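Local coordinates for Serine/threonine-protein phosphatase 2A regulatory subunit B'' subunit alpha (Homo sapiens, PDB 4I5J) that serves as a calcium-binding EF-hand regulatory subunit of protein phosphatase 2A and might modulate the substrate selectivity, activity and localization of its catalytic enzyme, at residues 9-12 / 13-16; 110-113 / 114-117; 189-192 / 193-197. All coordinates share one frame; numbering follows the deposited sequence.

Contact 1 (9-12 / 13-16); sequences HHDD and ASKF
An N-terminal helix cap joins Asp11 to Ser14 at the start of helix 12-20, close to the first modelled residue of this EF-hand-rich fragment. Asp11 is the N-cap: its OD1 accepts from the backbone N of Ser14 at 2.8 Å, with an N-H...O angle of 163° and the donor nearly in line with the carboxylate C-O bond. With CG between the backbone N and the carbonyl carbon (chi1 64°), the carboxylate folds forward onto the N-H of Ser14. Ser14 OG lies between two oxygens, 3.0 Å from Asp11 OD1 and 3.1 Å from His9 O. The helical pattern then begins, with Lys15 N bonded to Asp11 O (2.9 Å) and Phe16 N to Asp12 O (2.8 Å). On the outer side, one water donates to Asp12 OD1 and accepts from Lys15 NZ, linking two groups whose charged atoms are 4.8 Å apart. The extended Lys15 chain brings CE to 3.3 Å from His10 O. Asp11 OD2 forms a salt bridge with Arg86, while Phe16 packs on Ile85, Leu91 and Leu94. Divided between a helix N-H and a guanidinium, the Asp11 carboxylate is fixed in rotation, and both the positive helix end and Arg86 would probably favour its ionised form.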
loop_
_atom_site.group_PDB
_atom_site.type_symbol
_atom_site.label_atom_id
_atom_site.label_comp_id
_atom_site.label_asym_id
_atom_site.label_seq_id
_atom_site.Cartn_x
_atom_site.Cartn_y
_atom_site.Cartn_z
ATOM N N HIS A 9 27.603 -6.831 10.744
ATOM C CA HIS A 9 28.111 -7.172 9.412
ATOM C C HIS A 9 27.715 -8.571 8.910
ATOM O O HIS A 9 27.379 -8.736 7.732
ATOM C CB HIS A 9 29.635 -6.993 9.350
ATOM C CG HIS A 9 30.069 -5.684 8.768
ATOM N ND1 HIS A 9 29.253 -4.917 7.959
ATOM C CD2 HIS A 9 31.237 -5.003 8.871
ATOM C CE1 HIS A 9 29.898 -3.826 7.595
ATOM N NE2 HIS A 9 31.104 -3.852 8.135
ATOM N N HIS A 10 27.760 -9.565 9.798
ATOM C CA HIS A 10 27.495 -10.952 9.417
ATOM C C HIS A 10 26.259 -11.516 10.088
ATOM O O HIS A 10 26.265 -12.644 10.563
ATOM C CB HIS A 10 28.694 -11.835 9.746
ATOM C CG HIS A 10 29.887 -11.566 8.884
ATOM N ND1 HIS A 10 29.989 -12.035 7.593
ATOM C CD2 HIS A 10 31.019 -10.862 9.124
ATOM C CE1 HIS A 10 31.137 -11.636 7.073
ATOM N NE2 HIS A 10 31.780 -10.924 7.982
ATOM N N ASP A 11 25.191 -10.731 10.118
ATOM C CA ASP A 11 24.002 -11.134 10.836
ATOM C C ASP A 11 23.078 -11.987 9.953
ATOM O O ASP A 11 23.431 -12.303 8.807
ATOM C CB ASP A 11 23.288 -9.917 11.451
ATOM C CG ASP A 11 22.764 -8.926 10.410
ATOM O OD1 ASP A 11 22.909 -9.158 9.189
ATOM O OD2 ASP A 11 22.182 -7.904 10.826
ATOM N N ASP A 12 21.922 -12.374 10.503
ATOM C CA ASP A 12 20.956 -13.211 9.806
ATOM C C ASP A 12 20.500 -12.523 8.529
ATOM O O ASP A 12 20.368 -13.153 7.487
ATOM C CB ASP A 12 19.737 -13.497 10.696
ATOM C CG ASP A 12 20.059 -14.441 11.855
ATOM O OD1 ASP A 12 21.240 -14.795 12.024
ATOM O OD2 ASP A 12 19.130 -14.804 12.617
ATOM N N ALA A 13 20.255 -11.222 8.630
ATOM C CA ALA A 13 19.807 -10.421 7.500
ATOM C C ALA A 13 20.842 -10.481 6.386
ATOM O O ALA A 13 20.509 -10.771 5.249
ATOM C CB ALA A 13 19.568 -8.982 7.941
ATOM N N SER A 14 22.103 -10.236 6.735
ATOM C CA SER A 14 23.209 -10.287 5.780
ATOM C C SER A 14 23.377 -11.659 5.118
ATOM O O SER A 14 23.610 -11.743 3.909
ATOM C CB SER A 14 24.514 -9.867 6.451
ATOM O OG SER A 14 24.509 -8.474 6.714
ATOM N N LYS A 15 23.247 -12.728 5.898
ATOM C CA LYS A 15 23.354 -14.074 5.333
ATOM C C LYS A 15 22.148 -14.398 4.453
ATOM O O LYS A 15 22.262 -15.115 3.465
ATOM C CB LYS A 15 23.484 -15.126 6.431
ATOM C CG LYS A 15 24.748 -15.022 7.301
ATOM C CD LYS A 15 24.626 -15.969 8.523
ATOM C CE LYS A 15 25.726 -15.754 9.566
ATOM N NZ LYS A 15 25.508 -16.620 10.770
ATOM N N PHE A 16 20.977 -13.893 4.825
ATOM C CA PHE A 16 19.793 -14.130 4.017
ATOM C C PHE A 16 19.964 -13.495 2.643
ATOM O O PHE A 16 19.652 -14.110 1.613
ATOM C CB PHE A 16 18.553 -13.546 4.696
ATOM C CG PHE A 16 17.291 -13.714 3.893
ATOM C CD1 PHE A 16 16.587 -14.902 3.930
ATOM C CD2 PHE A 16 16.809 -12.679 3.099
ATOM C CE1 PHE A 16 15.417 -15.058 3.194
ATOM C CE2 PHE A 16 15.643 -12.825 2.362
ATOM C CZ PHE A 16 14.947 -14.017 2.409
HETATM O O HOH W 1 24.002 -14.306 12.438
#

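Contact 2 (110-113 / 114-117)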
loop_
_atom_site.group_PDB
_atom_site.type_symbol
_atom_site.label_atom_id
_atom_site.label_comp_id
_atom_site.label_asym_id
_atom_site.label_seq_id
_atom_site.Cartn_x
_atom_site.Cartn_y
_atom_site.Cartn_z
ATOM N N PHE A 110 2.142 -14.291 4.196
ATOM C CA PHE A 110 1.896 -15.586 3.556
ATOM C C PHE A 110 0.478 -16.095 3.442
ATOM O O PHE A 110 0.231 -17.035 2.674
ATOM C CB PHE A 110 2.738 -16.669 4.232
ATOM C CG PHE A 110 4.188 -16.534 3.942
ATOM C CD1 PHE A 110 5.032 -15.919 4.849
ATOM C CD2 PHE A 110 4.703 -16.978 2.738
ATOM C CE1 PHE A 110 6.374 -15.763 4.562
ATOM C CE2 PHE A 110 6.054 -16.839 2.451
ATOM C CZ PHE A 110 6.885 -16.225 3.353
ATOM N N SER A 111 -0.430 -15.516 4.217
ATOM C CA SER A 111 -1.786 -16.044 4.342
ATOM C C SER A 111 -2.430 -16.258 3.004
ATOM O O SER A 111 -2.425 -15.341 2.180
ATOM C CB SER A 111 -2.649 -15.069 5.115
ATOM O OG SER A 111 -4.020 -15.432 5.046
ATOM N N TYR A 112 -2.987 -17.454 2.785
ATOM C CA TYR A 112 -3.678 -17.731 1.532
ATOM C C TYR A 112 -5.020 -17.031 1.489
ATOM O O TYR A 112 -5.407 -16.490 0.446
ATOM C CB TYR A 112 -3.881 -19.241 1.270
ATOM C CG TYR A 112 -4.384 -19.448 -0.136
ATOM C CD1 TYR A 112 -3.498 -19.487 -1.199
ATOM C CD2 TYR A 112 -5.749 -19.517 -0.407
ATOM C CE1 TYR A 112 -3.950 -19.639 -2.502
ATOM C CE2 TYR A 112 -6.207 -19.656 -1.682
ATOM C CZ TYR A 112 -5.310 -19.721 -2.733
ATOM O OH TYR A 112 -5.786 -19.876 -4.016
ATOM N N GLU A 113 -5.725 -17.051 2.618
ATOM C CA GLU A 113 -7.013 -16.372 2.757
ATOM C C GLU A 113 -6.904 -14.890 2.410
ATOM O O GLU A 113 -7.796 -14.315 1.775
ATOM C CB GLU A 113 -7.523 -16.479 4.201
ATOM C CG GLU A 113 -8.186 -17.802 4.568
ATOM C CD GLU A 113 -8.399 -17.973 6.076
ATOM O OE1 GLU A 113 -7.941 -17.110 6.860
ATOM O OE2 GLU A 113 -9.022 -18.978 6.479
ATOM N N HIS A 114 -5.826 -14.257 2.856
ATOM C CA HIS A 114 -5.663 -12.837 2.603
ATOM C C HIS A 114 -5.462 -12.657 1.121
ATOM O O HIS A 114 -6.020 -11.749 0.518
ATOM C CB HIS A 114 -4.448 -12.266 3.343
ATOM C CG HIS A 114 -4.677 -12.026 4.804
ATOM N ND1 HIS A 114 -3.655 -11.691 5.671
ATOM C CD2 HIS A 114 -5.805 -12.070 5.551
ATOM C CE1 HIS A 114 -4.144 -11.541 6.888
ATOM N NE2 HIS A 114 -5.447 -11.766 6.845
ATOM N N PHE A 115 -4.638 -13.518 0.530
ATOM C CA PHE A 115 -4.399 -13.425 -0.901
ATOM C C PHE A 115 -5.702 -13.552 -1.680
ATOM O O PHE A 115 -5.934 -12.810 -2.633
ATOM C CB PHE A 115 -3.418 -14.496 -1.386
ATOM C CG PHE A 115 -3.688 -14.951 -2.792
ATOM C CD1 PHE A 115 -3.383 -14.143 -3.868
ATOM C CD2 PHE A 115 -4.262 -16.195 -3.039
ATOM C CE1 PHE A 115 -3.648 -14.550 -5.169
ATOM C CE2 PHE A 115 -4.519 -16.617 -4.344
ATOM C CZ PHE A 115 -4.229 -15.799 -5.403
ATOM N N TYR A 116 -6.565 -14.480 -1.281
ATOM C CA TYR A 116 -7.753 -14.728 -2.089
ATOM C C TYR A 116 -8.732 -13.561 -1.981
ATOM O O TYR A 116 -9.388 -13.201 -2.957
ATOM C CB TYR A 116 -8.408 -16.065 -1.722
ATOM C CG TYR A 116 -9.516 -16.480 -2.666
ATOM C CD1 TYR A 116 -9.279 -16.646 -4.031
ATOM C CD2 TYR A 116 -10.796 -16.730 -2.189
ATOM C CE1 TYR A 116 -10.328 -17.058 -4.907
ATOM C CE2 TYR A 116 -11.829 -17.121 -3.038
ATOM C CZ TYR A 116 -11.590 -17.283 -4.393
ATOM O OH TYR A 116 -12.626 -17.670 -5.209
ATOM N N VAL A 117 -8.810 -12.952 -0.800
ATOM C CA VAL A 117 -9.603 -11.735 -0.633
ATOM C C VAL A 117 -9.134 -10.685 -1.633
ATOM O O VAL A 117 -9.952 -10.099 -2.367
ATOM C CB VAL A 117 -9.513 -11.188 0.818
ATOM C CG1 VAL A 117 -10.077 -9.769 0.904
ATOM C CG2 VAL A 117 -10.244 -12.115 1.776
#
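Ser111 places OG anti to its own backbone N (chi1 169°), and from there the hydroxyl oxygen accepts the backbone N-H of His114 at 3.1 Å. Tyr112 has a similar first torsion, which lays its ring beside that of Phe115, both side chains pointing the same way. The serine oxygen also lies over one face of the His114 imidazole, offset toward the rim, with OG 3.5 Å from CG of His114. The bond to His114 N is fairly straight (158°) and makes Ser111 the N-cap of helix 112-125, in a protein built of EF-hand helices. In the opening turns, Tyr116 N donates to Tyr112 O at 2.9 Å and Val117 N to Glu113 O at 3.1 Å; the bond from Phe115 N to Ser111 O is weak. Three residues apart in the same turn, Tyr112 and Phe115 form an offset edge-to-face pair, the edge of Phe115 directed at the face of Tyr112. Their centroids are 5.0 Å apart and their planes meet at 64°, with CD2 of Phe115 3.5 Å from CE1 of Tyr112. CE2 of Phe115 comes equally near the Tyr112 hydroxyl oxygen, so the contact runs along the ring toward its far end. Phe115 is buried against Phe56, Arg59 and Thr63 of helix 54-72, and Tyr112 makes a further edge-to-face contact with Phe49. Asn104 OD1 accepts from Glu113 N, while His114 ND1 has a weak hydrogen bond with Arg67.

Contact 3 (189-192 / 193-197); sequences PTSI and EYWFR
Ser191 and Trp195 meet one turn apart on helix 189-199, the helix that leads into the calcium-binding loop of an EF-hand. The backbone N of Trp195 donates to Ser191 O at 2.9 Å, and CD1 of the indole approaches that same oxygen to 3.1 Å. Further i+4 to i helical bonds run from Tyr194 N to Thr190 O (2.8 Å) and from Phe196 N to Ile192 O (3.0 Å). Trp195 turns CG beside its backbone N (chi1 -61°), directing the pyrrole side of the indole back to Ser191; CD2 of Tyr194 lies over the centre of one indole face. Further out, Ser182 O accepts from both Ser191 OG and Trp195 NE1, so one carbonyl of helix 173-184 positions both side chains. Phe271 and Tyr267 also meet the Trp195 ring. Phe196 packs on Leu254 and Leu257 and lies beside Asp200, a ligand of the bound calcium, the nearest atoms of the two side chains about 4 Å apart. On another side of the helix, Glu193 OE2 takes the NE of Arg197 in a salt bridge of 3.1 Å, reached on the anti side of the carboxylate and 21° out of its plane.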
loop_
_atom_site.group_PDB
_atom_site.type_symbol
_atom_site.label_atom_id
_atom_site.label_comp_id
_atom_site.label_asym_id
_atom_site.label_seq_id
_atom_site.Cartn_x
_atom_site.Cartn_y
_atom_site.Cartn_z
ATOM N N PRO A 189 3.144 2.309 8.234
ATOM C CA PRO A 189 3.943 3.395 7.653
ATOM C C PRO A 189 4.034 3.388 6.115
ATOM O O PRO A 189 4.277 4.444 5.528
ATOM C CB PRO A 189 5.323 3.175 8.273
ATOM C CG PRO A 189 5.354 1.710 8.596
ATOM C CD PRO A 189 3.964 1.375 9.029
ATOM N N THR A 190 3.853 2.239 5.464
ATOM C CA THR A 190 3.898 2.238 4.010
ATOM C C THR A 190 2.678 2.950 3.459
ATOM O O THR A 190 2.771 3.772 2.540
ATOM C CB THR A 190 3.960 0.820 3.418
ATOM O OG1 THR A 190 5.132 0.156 3.894
ATOM C CG2 THR A 190 4.028 0.890 1.897
ATOM N N SER A 191 1.525 2.618 4.014
ATOM C CA SER A 191 0.287 3.247 3.587
ATOM C C SER A 191 0.331 4.769 3.752
ATOM O O SER A 191 -0.055 5.529 2.836
ATOM C CB SER A 191 -0.864 2.692 4.402
ATOM O OG SER A 191 -2.067 3.357 4.054
ATOM N N ILE A 192 0.809 5.213 4.912
ATOM C CA ILE A 192 0.899 6.645 5.204
ATOM C C ILE A 192 1.801 7.323 4.184
ATOM O O ILE A 192 1.519 8.437 3.752
ATOM C CB ILE A 192 1.394 6.917 6.637
ATOM C CG1 ILE A 192 0.427 6.309 7.649
ATOM C CG2 ILE A 192 1.558 8.451 6.915
ATOM C CD1 ILE A 192 0.958 6.376 9.093
ATOM N N GLU A 193 2.868 6.647 3.766
ATOM C CA GLU A 193 3.737 7.226 2.747
ATOM C C GLU A 193 3.043 7.213 1.394
ATOM O O GLU A 193 3.129 8.178 0.619
ATOM C CB GLU A 193 5.061 6.472 2.652
ATOM C CG GLU A 193 5.885 6.970 1.493
ATOM C CD GLU A 193 7.344 6.645 1.645
ATOM O OE1 GLU A 193 7.691 6.004 2.664
ATOM O OE2 GLU A 193 8.130 7.021 0.742
ATOM N N TYR A 194 2.324 6.122 1.135
ATOM C CA TYR A 194 1.597 5.929 -0.116
ATOM C C TYR A 194 0.614 7.090 -0.330
ATOM O O TYR A 194 0.598 7.705 -1.401
ATOM C CB TYR A 194 0.868 4.580 -0.068
ATOM C CG TYR A 194 0.120 4.155 -1.315
ATOM C CD1 TYR A 194 0.670 3.232 -2.191
ATOM C CD2 TYR A 194 -1.152 4.643 -1.590
ATOM C CE1 TYR A 194 -0.016 2.810 -3.316
ATOM C CE2 TYR A 194 -1.856 4.224 -2.719
ATOM C CZ TYR A 194 -1.271 3.311 -3.580
ATOM O OH TYR A 194 -1.937 2.885 -4.713
ATOM N N TRP A 195 -0.195 7.403 0.680
ATOM C CA TRP A 195 -1.155 8.504 0.541
ATOM C C TRP A 195 -0.466 9.856 0.557
ATOM O O TRP A 195 -0.937 10.803 -0.074
ATOM C CB TRP A 195 -2.260 8.435 1.590
ATOM C CG TRP A 195 -3.008 7.174 1.449
ATOM C CD1 TRP A 195 -3.042 6.138 2.334
ATOM C CD2 TRP A 195 -3.775 6.762 0.311
ATOM N NE1 TRP A 195 -3.797 5.111 1.821
ATOM C CE2 TRP A 195 -4.260 5.469 0.583
ATOM C CE3 TRP A 195 -4.100 7.364 -0.907
ATOM C CZ2 TRP A 195 -5.077 4.769 -0.315
ATOM C CZ3 TRP A 195 -4.900 6.672 -1.805
ATOM C CH2 TRP A 195 -5.382 5.387 -1.502
ATOM N N PHE A 196 0.665 9.942 1.251
ATOM C CA PHE A 196 1.429 11.185 1.247
ATOM C C PHE A 196 1.941 11.477 -0.159
ATOM O O PHE A 196 1.836 12.599 -0.627
ATOM C CB PHE A 196 2.595 11.132 2.222
ATOM C CG PHE A 196 3.345 12.427 2.319
ATOM C CD1 PHE A 196 3.023 13.353 3.306
ATOM C CD2 PHE A 196 4.356 12.734 1.414
ATOM C CE1 PHE A 196 3.697 14.559 3.399
ATOM C CE2 PHE A 196 5.029 13.952 1.488
ATOM C CZ PHE A 196 4.707 14.862 2.480
ATOM N N ARG A 197 2.498 10.471 -0.837
ATOM C CA ARG A 197 2.993 10.677 -2.197
ATOM C C ARG A 197 1.857 11.066 -3.146
ATOM O O ARG A 197 2.066 11.789 -4.131
ATOM C CB ARG A 197 3.620 9.381 -2.713
ATOM C CG ARG A 197 5.029 9.154 -2.264
ATOM C CD ARG A 197 5.400 7.678 -2.350
ATOM N NE ARG A 197 6.816 7.526 -2.058
ATOM C CZ ARG A 197 7.724 7.195 -2.966
ATOM N NH1 ARG A 197 7.354 6.946 -4.222
ATOM N NH2 ARG A 197 8.995 7.085 -2.604
#

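In the fold
From the N terminus the three contacts follow in series, none nested or crossing, and each is local, made by residues three to five apart at the start of a helix. Contact 1 starts helix 12-20 and fastens it to helices 82-86 and 90-97. Contact 2 starts helix 112-125 and seats it on helix 54-72; Phe110 reaches Leu94 of helix 90-97, which also receives Phe16 of contact 1. The nearest atoms of contacts 1 and 2 nevertheless stay about 8 Å apart. Contact 3 lies nearer the centre of the chain, its own centre about 22 Å from that of contact 2, and joins helix 189-199 to helices 148-154, 173-184 and 254-260 just before the calcium loop.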